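Local structure of Dye type peroxidase A (Streptomyces lividans 1326, 6GZW) at residues Gln101-Asp115 with Pro212-Arg224. The protein is a haem-containing dye-type peroxidase, which probably uses hydrogen peroxide to oxidise dyes and other substrates. Residues are numbered along the deposited sequence; the frame is centred on the assembly and turned at random.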
loop_
_atom_site.group_PDB
_atom_site.type_symbol
_atom_site.label_atom_id
_atom_site.label_comp_id
_atom_site.label_asym_id
_atom_site.label_seq_id
_atom_site.Cartn_x
_atom_site.Cartn_y
_atom_site.Cartn_z
ATOM N N GLN A 101 10.462 29.366 22.035
ATOM C CA GLN A 101 11.229 28.638 21.001
ATOM C C GLN A 101 10.430 28.285 19.719
ATOM O O GLN A 101 10.977 27.642 18.803
ATOM C CB GLN A 101 11.769 27.336 21.595
ATOM C CG GLN A 101 12.708 27.496 22.776
ATOM C CD GLN A 101 14.005 28.198 22.443
ATOM O OE1 GLN A 101 14.398 28.349 21.274
ATOM N NE2 GLN A 101 14.687 28.646 23.489
ATOM N N ARG A 102 9.164 28.698 19.657
ATOM C CA ARG A 102 8.309 28.408 18.511
ATOM C C ARG A 102 8.773 29.257 17.334
ATOM O O ARG A 102 8.746 30.483 17.442
ATOM C CB ARG A 102 6.853 28.743 18.829
ATOM C CG ARG A 102 5.872 28.250 17.783
ATOM C CD ARG A 102 4.462 28.670 18.111
ATOM N NE ARG A 102 4.287 30.092 17.810
ATOM C CZ ARG A 102 4.213 31.090 18.700
ATOM N NH1 ARG A 102 4.245 30.877 20.018
ATOM N NH2 ARG A 102 4.079 32.340 18.254
ATOM N N PRO A 103 9.196 28.632 16.211
ATOM C CA PRO A 103 9.643 29.466 15.076
ATOM C C PRO A 103 8.498 30.237 14.442
ATOM O O PRO A 103 7.356 29.730 14.415
ATOM C CB PRO A 103 10.239 28.450 14.096
ATOM C CG PRO A 103 10.378 27.143 14.865
ATOM C CD PRO A 103 9.307 27.193 15.908
ATOM N N VAL A 104 8.789 31.447 13.943
ATOM C CA VAL A 104 7.816 32.259 13.181
ATOM C C VAL A 104 7.354 31.456 11.950
ATOM O O VAL A 104 6.203 31.599 11.482
ATOM C CB VAL A 104 8.422 33.619 12.720
ATOM C CG1 VAL A 104 7.498 34.346 11.747
ATOM C CG2 VAL A 104 8.704 34.510 13.919
ATOM N N ALA A 105 8.259 30.631 11.436
ATOM C CA ALA A 105 7.961 29.784 10.261
ATOM C C ALA A 105 6.793 28.831 10.472
ATOM O O ALA A 105 6.199 28.376 9.494
ATOM C CB ALA A 105 9.178 29.004 9.836
ATOM N N LEU A 106 6.461 28.516 11.720
ATOM C CA LEU A 106 5.279 27.692 12.013
ATOM C C LEU A 106 3.970 28.442 12.113
ATOM O O LEU A 106 2.926 27.812 12.395
ATOM C CB LEU A 106 5.470 26.848 13.282
ATOM C CG LEU A 106 6.550 25.774 13.248
ATOM C CD1 LEU A 106 6.509 25.027 14.561
ATOM C CD2 LEU A 106 6.373 24.794 12.082
ATOM N N ASP A 107 3.970 29.758 11.871
ATOM C CA ASP A 107 2.716 30.501 11.874
ATOM C C ASP A 107 1.717 29.831 10.913
ATOM O O ASP A 107 2.135 29.315 9.867
ATOM C CB ASP A 107 2.897 31.963 11.448
ATOM C CG ASP A 107 3.569 32.825 12.507
ATOM O OD1 ASP A 107 3.779 32.375 13.652
ATOM O OD2 ASP A 107 3.895 33.979 12.148
ATOM N N PRO A 108 0.427 29.808 11.281
ATOM C CA PRO A 108 -0.536 29.019 10.486
ATOM C C PRO A 108 -0.549 29.384 9.007
ATOM O O PRO A 108 -0.431 30.555 8.651
ATOM C CB PRO A 108 -1.892 29.339 11.127
ATOM C CG PRO A 108 -1.642 30.454 12.099
ATOM C CD PRO A 108 -0.202 30.366 12.483
ATOM N N LEU A 109 -0.722 28.380 8.149
ATOM C CA LEU A 109 -0.834 28.610 6.717
ATOM C C LEU A 109 -2.078 29.442 6.449
ATOM O O LEU A 109 -3.013 29.413 7.254
ATOM C CB LEU A 109 -0.921 27.270 5.955
ATOM C CG LEU A 109 0.276 26.315 6.088
ATOM C CD1 LEU A 109 -0.024 24.888 5.595
ATOM C CD2 LEU A 109 1.488 26.861 5.377
ATOM N N PRO A 110 -2.108 30.185 5.318
ATOM C CA PRO A 110 -3.354 30.862 4.942
ATOM C C PRO A 110 -4.545 29.911 4.832
ATOM O O PRO A 110 -4.378 28.719 4.554
ATOM C CB PRO A 110 -3.033 31.455 3.567
ATOM C CG PRO A 110 -1.545 31.610 3.558
ATOM C CD PRO A 110 -1.014 30.464 4.365
ATOM N N ASP A 111 -5.741 30.430 5.067
ATOM C CA ASP A 111 -6.943 29.715 4.718
ATOM C C ASP A 111 -7.185 30.016 3.255
ATOM O O ASP A 111 -7.756 31.043 2.918
ATOM C CB ASP A 111 -8.122 30.128 5.616
ATOM C CG ASP A 111 -7.887 29.761 7.079
ATOM O OD1 ASP A 111 -7.893 28.556 7.423
ATOM O OD2 ASP A 111 -7.661 30.680 7.897
ATOM N N PHE A 112 -6.694 29.147 2.369
ATOM C CA PHE A 112 -6.844 29.351 0.924
ATOM C C PHE A 112 -8.286 29.156 0.520
ATOM O O PHE A 112 -8.970 28.297 1.085
ATOM C CB PHE A 112 -5.949 28.393 0.132
ATOM C CG PHE A 112 -4.498 28.512 0.464
ATOM C CD1 PHE A 112 -3.718 29.505 -0.117
ATOM C CD2 PHE A 112 -3.904 27.653 1.390
ATOM C CE1 PHE A 112 -2.365 29.610 0.196
ATOM C CE2 PHE A 112 -2.557 27.751 1.687
ATOM C CZ PHE A 112 -1.790 28.753 1.100
ATOM N N SER A 113 -8.754 29.931 -0.459
ATOM C CA SER A 113 -10.129 29.817 -0.913
ATOM C C SER A 113 -10.486 28.380 -1.364
ATOM O O SER A 113 -11.610 27.934 -1.177
ATOM C CB SER A 113 -10.427 30.845 -2.031
ATOM O OG SER A 113 -9.896 30.417 -3.283
ATOM N N SER A 114 -9.520 27.668 -1.943
ATOM C CA SER A 114 -9.743 26.295 -2.426
ATOM C C SER A 114 -9.615 25.225 -1.317
ATOM O O SER A 114 -9.789 24.045 -1.607
ATOM C CB SER A 114 -8.781 25.977 -3.589
ATOM O OG SER A 114 -7.405 26.084 -3.202
ATOM N N ASP A 115 -9.311 25.600 -0.076
ATOM C CA ASP A 115 -9.176 24.587 1.000
ATOM C C ASP A 115 -10.492 23.865 1.281
ATOM O O ASP A 115 -11.552 24.490 1.326
ATOM C CB ASP A 115 -8.755 25.238 2.317
ATOM C CG ASP A 115 -7.274 25.511 2.421
ATOM O OD1 ASP A 115 -6.504 25.137 1.516
ATOM O OD2 ASP A 115 -6.888 26.080 3.473
ATOM N N PRO A 212 15.079 30.105 15.335
ATOM C CA PRO A 212 15.665 29.725 16.616
ATOM C C PRO A 212 16.761 28.684 16.410
ATOM O O PRO A 212 16.675 27.855 15.503
ATOM C CB PRO A 212 14.474 29.173 17.419
ATOM C CG PRO A 212 13.346 28.988 16.438
ATOM C CD PRO A 212 13.816 29.385 15.068
ATOM N N ALA A 213 17.797 28.734 17.243
ATOM C CA ALA A 213 18.986 27.917 17.030
ATOM C C ALA A 213 18.691 26.417 17.023
ATOM O O ALA A 213 19.377 25.681 16.332
ATOM C CB ALA A 213 20.046 28.249 18.082
ATOM N N TRP A 214 17.659 25.968 17.751
ATOM C CA TRP A 214 17.337 24.535 17.777
ATOM C C TRP A 214 16.962 23.986 16.388
ATOM O O TRP A 214 17.017 22.776 16.173
ATOM C CB TRP A 214 16.227 24.212 18.803
ATOM C CG TRP A 214 14.852 24.619 18.428
ATOM C CD1 TRP A 214 14.223 25.777 18.756
ATOM C CD2 TRP A 214 13.905 23.848 17.672
ATOM N NE1 TRP A 214 12.951 25.798 18.240
ATOM C CE2 TRP A 214 12.727 24.621 17.572
ATOM C CE3 TRP A 214 13.940 22.584 17.069
ATOM C CZ2 TRP A 214 11.604 24.175 16.878
ATOM C CZ3 TRP A 214 12.807 22.143 16.390
ATOM C CH2 TRP A 214 11.668 22.924 16.308
ATOM N N MET A 215 16.562 24.863 15.461
ATOM C CA MET A 215 16.256 24.452 14.085
ATOM C C MET A 215 17.429 24.419 13.093
ATOM O O MET A 215 17.222 24.163 11.898
ATOM C CB MET A 215 15.103 25.297 13.531
ATOM C CG MET A 215 13.724 24.729 13.834
ATOM S SD MET A 215 13.407 23.113 13.101
ATOM C CE MET A 215 13.399 23.551 11.357
ATOM N N ALA A 216 18.650 24.677 13.567
ATOM C CA ALA A 216 19.840 24.659 12.706
ATOM C C ALA A 216 19.977 23.395 11.845
ATOM O O ALA A 216 19.822 22.288 12.354
ATOM C CB ALA A 216 21.099 24.884 13.536
ATOM N N ASN A 217 20.179 23.579 10.535
ATOM C CA ASN A 217 20.220 22.489 9.556
ATOM C C ASN A 217 18.881 21.730 9.377
ATOM O O ASN A 217 18.860 20.681 8.752
ATOM C CB ASN A 217 21.348 21.529 9.876
ATOM C CG ASN A 217 22.665 22.251 10.072
ATOM O OD1 ASN A 217 23.026 23.097 9.250
ATOM N ND2 ASN A 217 23.367 21.965 11.172
ATOM N N GLY A 218 17.807 22.267 9.925
ATOM C CA GLY A 218 16.472 21.700 9.759
ATOM C C GLY A 218 15.763 22.200 8.519
ATOM O O GLY A 218 16.319 22.967 7.718
ATOM N N SER A 219 14.529 21.751 8.332
ATOM C CA SER A 219 13.694 22.214 7.212
ATOM C C SER A 219 12.248 22.255 7.670
ATOM O O SER A 219 11.909 21.597 8.652
ATOM C CB SER A 219 13.858 21.295 6.013
ATOM O OG SER A 219 13.223 21.837 4.861
ATOM N N TYR A 220 11.408 23.026 6.978
ATOM C CA TYR A 220 9.977 23.107 7.262
ATOM C C TYR A 220 9.270 22.252 6.199
ATOM O O TYR A 220 9.508 22.421 5.010
ATOM C CB TYR A 220 9.453 24.550 7.274
ATOM C CG TYR A 220 10.051 25.272 8.449
ATOM C CD1 TYR A 220 9.474 25.166 9.712
ATOM C CD2 TYR A 220 11.235 25.959 8.324
ATOM C CE1 TYR A 220 10.062 25.744 10.819
ATOM C CE2 TYR A 220 11.828 26.557 9.436
ATOM C CZ TYR A 220 11.228 26.442 10.665
ATOM O OH TYR A 220 11.768 27.007 11.784
ATOM N N VAL A 221 8.417 21.340 6.665
ATOM C CA VAL A 221 7.609 20.492 5.776
ATOM C C VAL A 221 6.161 20.987 5.776
ATOM O O VAL A 221 5.603 21.320 6.829
ATOM C CB VAL A 221 7.740 18.997 6.151
ATOM C CG1 VAL A 221 7.162 18.675 7.509
ATOM C CG2 VAL A 221 7.102 18.099 5.087
ATOM N N VAL A 222 5.571 21.065 4.587
ATOM C CA VAL A 222 4.133 21.233 4.438
ATOM C C VAL A 222 3.628 19.962 3.782
ATOM O O VAL A 222 4.112 19.592 2.708
ATOM C CB VAL A 222 3.774 22.476 3.599
ATOM C CG1 VAL A 222 2.275 22.521 3.293
ATOM C CG2 VAL A 222 4.247 23.727 4.328
ATOM N N VAL A 223 2.712 19.282 4.474
ATOM C CA VAL A 223 2.013 18.084 4.005
ATOM C C VAL A 223 0.640 18.543 3.550
ATOM O O VAL A 223 -0.041 19.275 4.287
ATOM C CB VAL A 223 1.851 17.088 5.161
ATOM C CG1 VAL A 223 1.055 15.859 4.741
ATOM C CG2 VAL A 223 3.205 16.704 5.708
ATOM N N ARG A 224 0.225 18.102 2.362
ATOM C CA ARG A 224 -1.156 18.304 1.884
ATOM C C ARG A 224 -1.692 17.007 1.350
ATOM O O ARG A 224 -1.055 16.379 0.492
ATOM C CB ARG A 224 -1.220 19.371 0.768
ATOM C CG ARG A 224 -0.558 20.699 1.145
ATOM C CD ARG A 224 -1.351 21.504 2.159
ATOM N NE ARG A 224 -2.488 22.172 1.526
ATOM C CZ ARG A 224 -3.117 23.241 2.011
ATOM N NH1 ARG A 224 -2.790 23.757 3.207
ATOM N NH2 ARG A 224 -4.114 23.792 1.298
HETATM O O HOH W 1 16.913 27.349 20.229
HETATM O O HOH W 2 -4.305 25.961 4.449
#
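Pro103 and Pro212 bring the backbones closest, with CA atoms 6.2 Å apart, and the gap widens to 10.2 Å between the CA atoms of Asp115 and Arg224. The Trp214 indole donates a nearly straight hydrogen bond from NE1 to the backbone O of Gln101 (2.8 Å, 167°), which lies near the ring plane. Water 1 links Gln101 OE1 to the backbone N of Trp214. Pro103 CG packs on Trp214 CZ2, and Pro103 CB meets Pro212 CD at 3.8 Å. Ala105 CB sits over one face of the Tyr220 ring as a CH-pi contact, 3.5 Å from its centroid. Met215 CE covers the opposite face, and Leu106 CD2 approaches the ring edge. The ring is thus held between two methyl groups. Dye-type peroxidases are built from two ferredoxin-like halves. Here a loop of the N-terminal family region, between helix 90-95 and strand 126-132, runs alongside strand 219-228 of the C-terminal one, in the same direction. Further along, Leu109 CD1 and Val222 CG1 meet tip to tip at 4.0 Å. The Arg224 chain already points at the loop; bends about CB-CG (chi2 -72°) and CG-CD (chi3 -77°) carry its guanidinium along to Asp115. Arg224 NH2 forms a salt bridge with Asp115 OD1 (2.8 Å), meeting the carboxylate on its syn side but tilted out of plane. Water 2 accepts from Arg224 NH1 and donates to Asp115 OD2 and Pro110 O. Arg224 NH1 also hydrogen-bonds Ser355 OG, and Arg224 NE hydrogen-bonds His352 ND1. The Arg224 side chain lies about 6 Å from the haem.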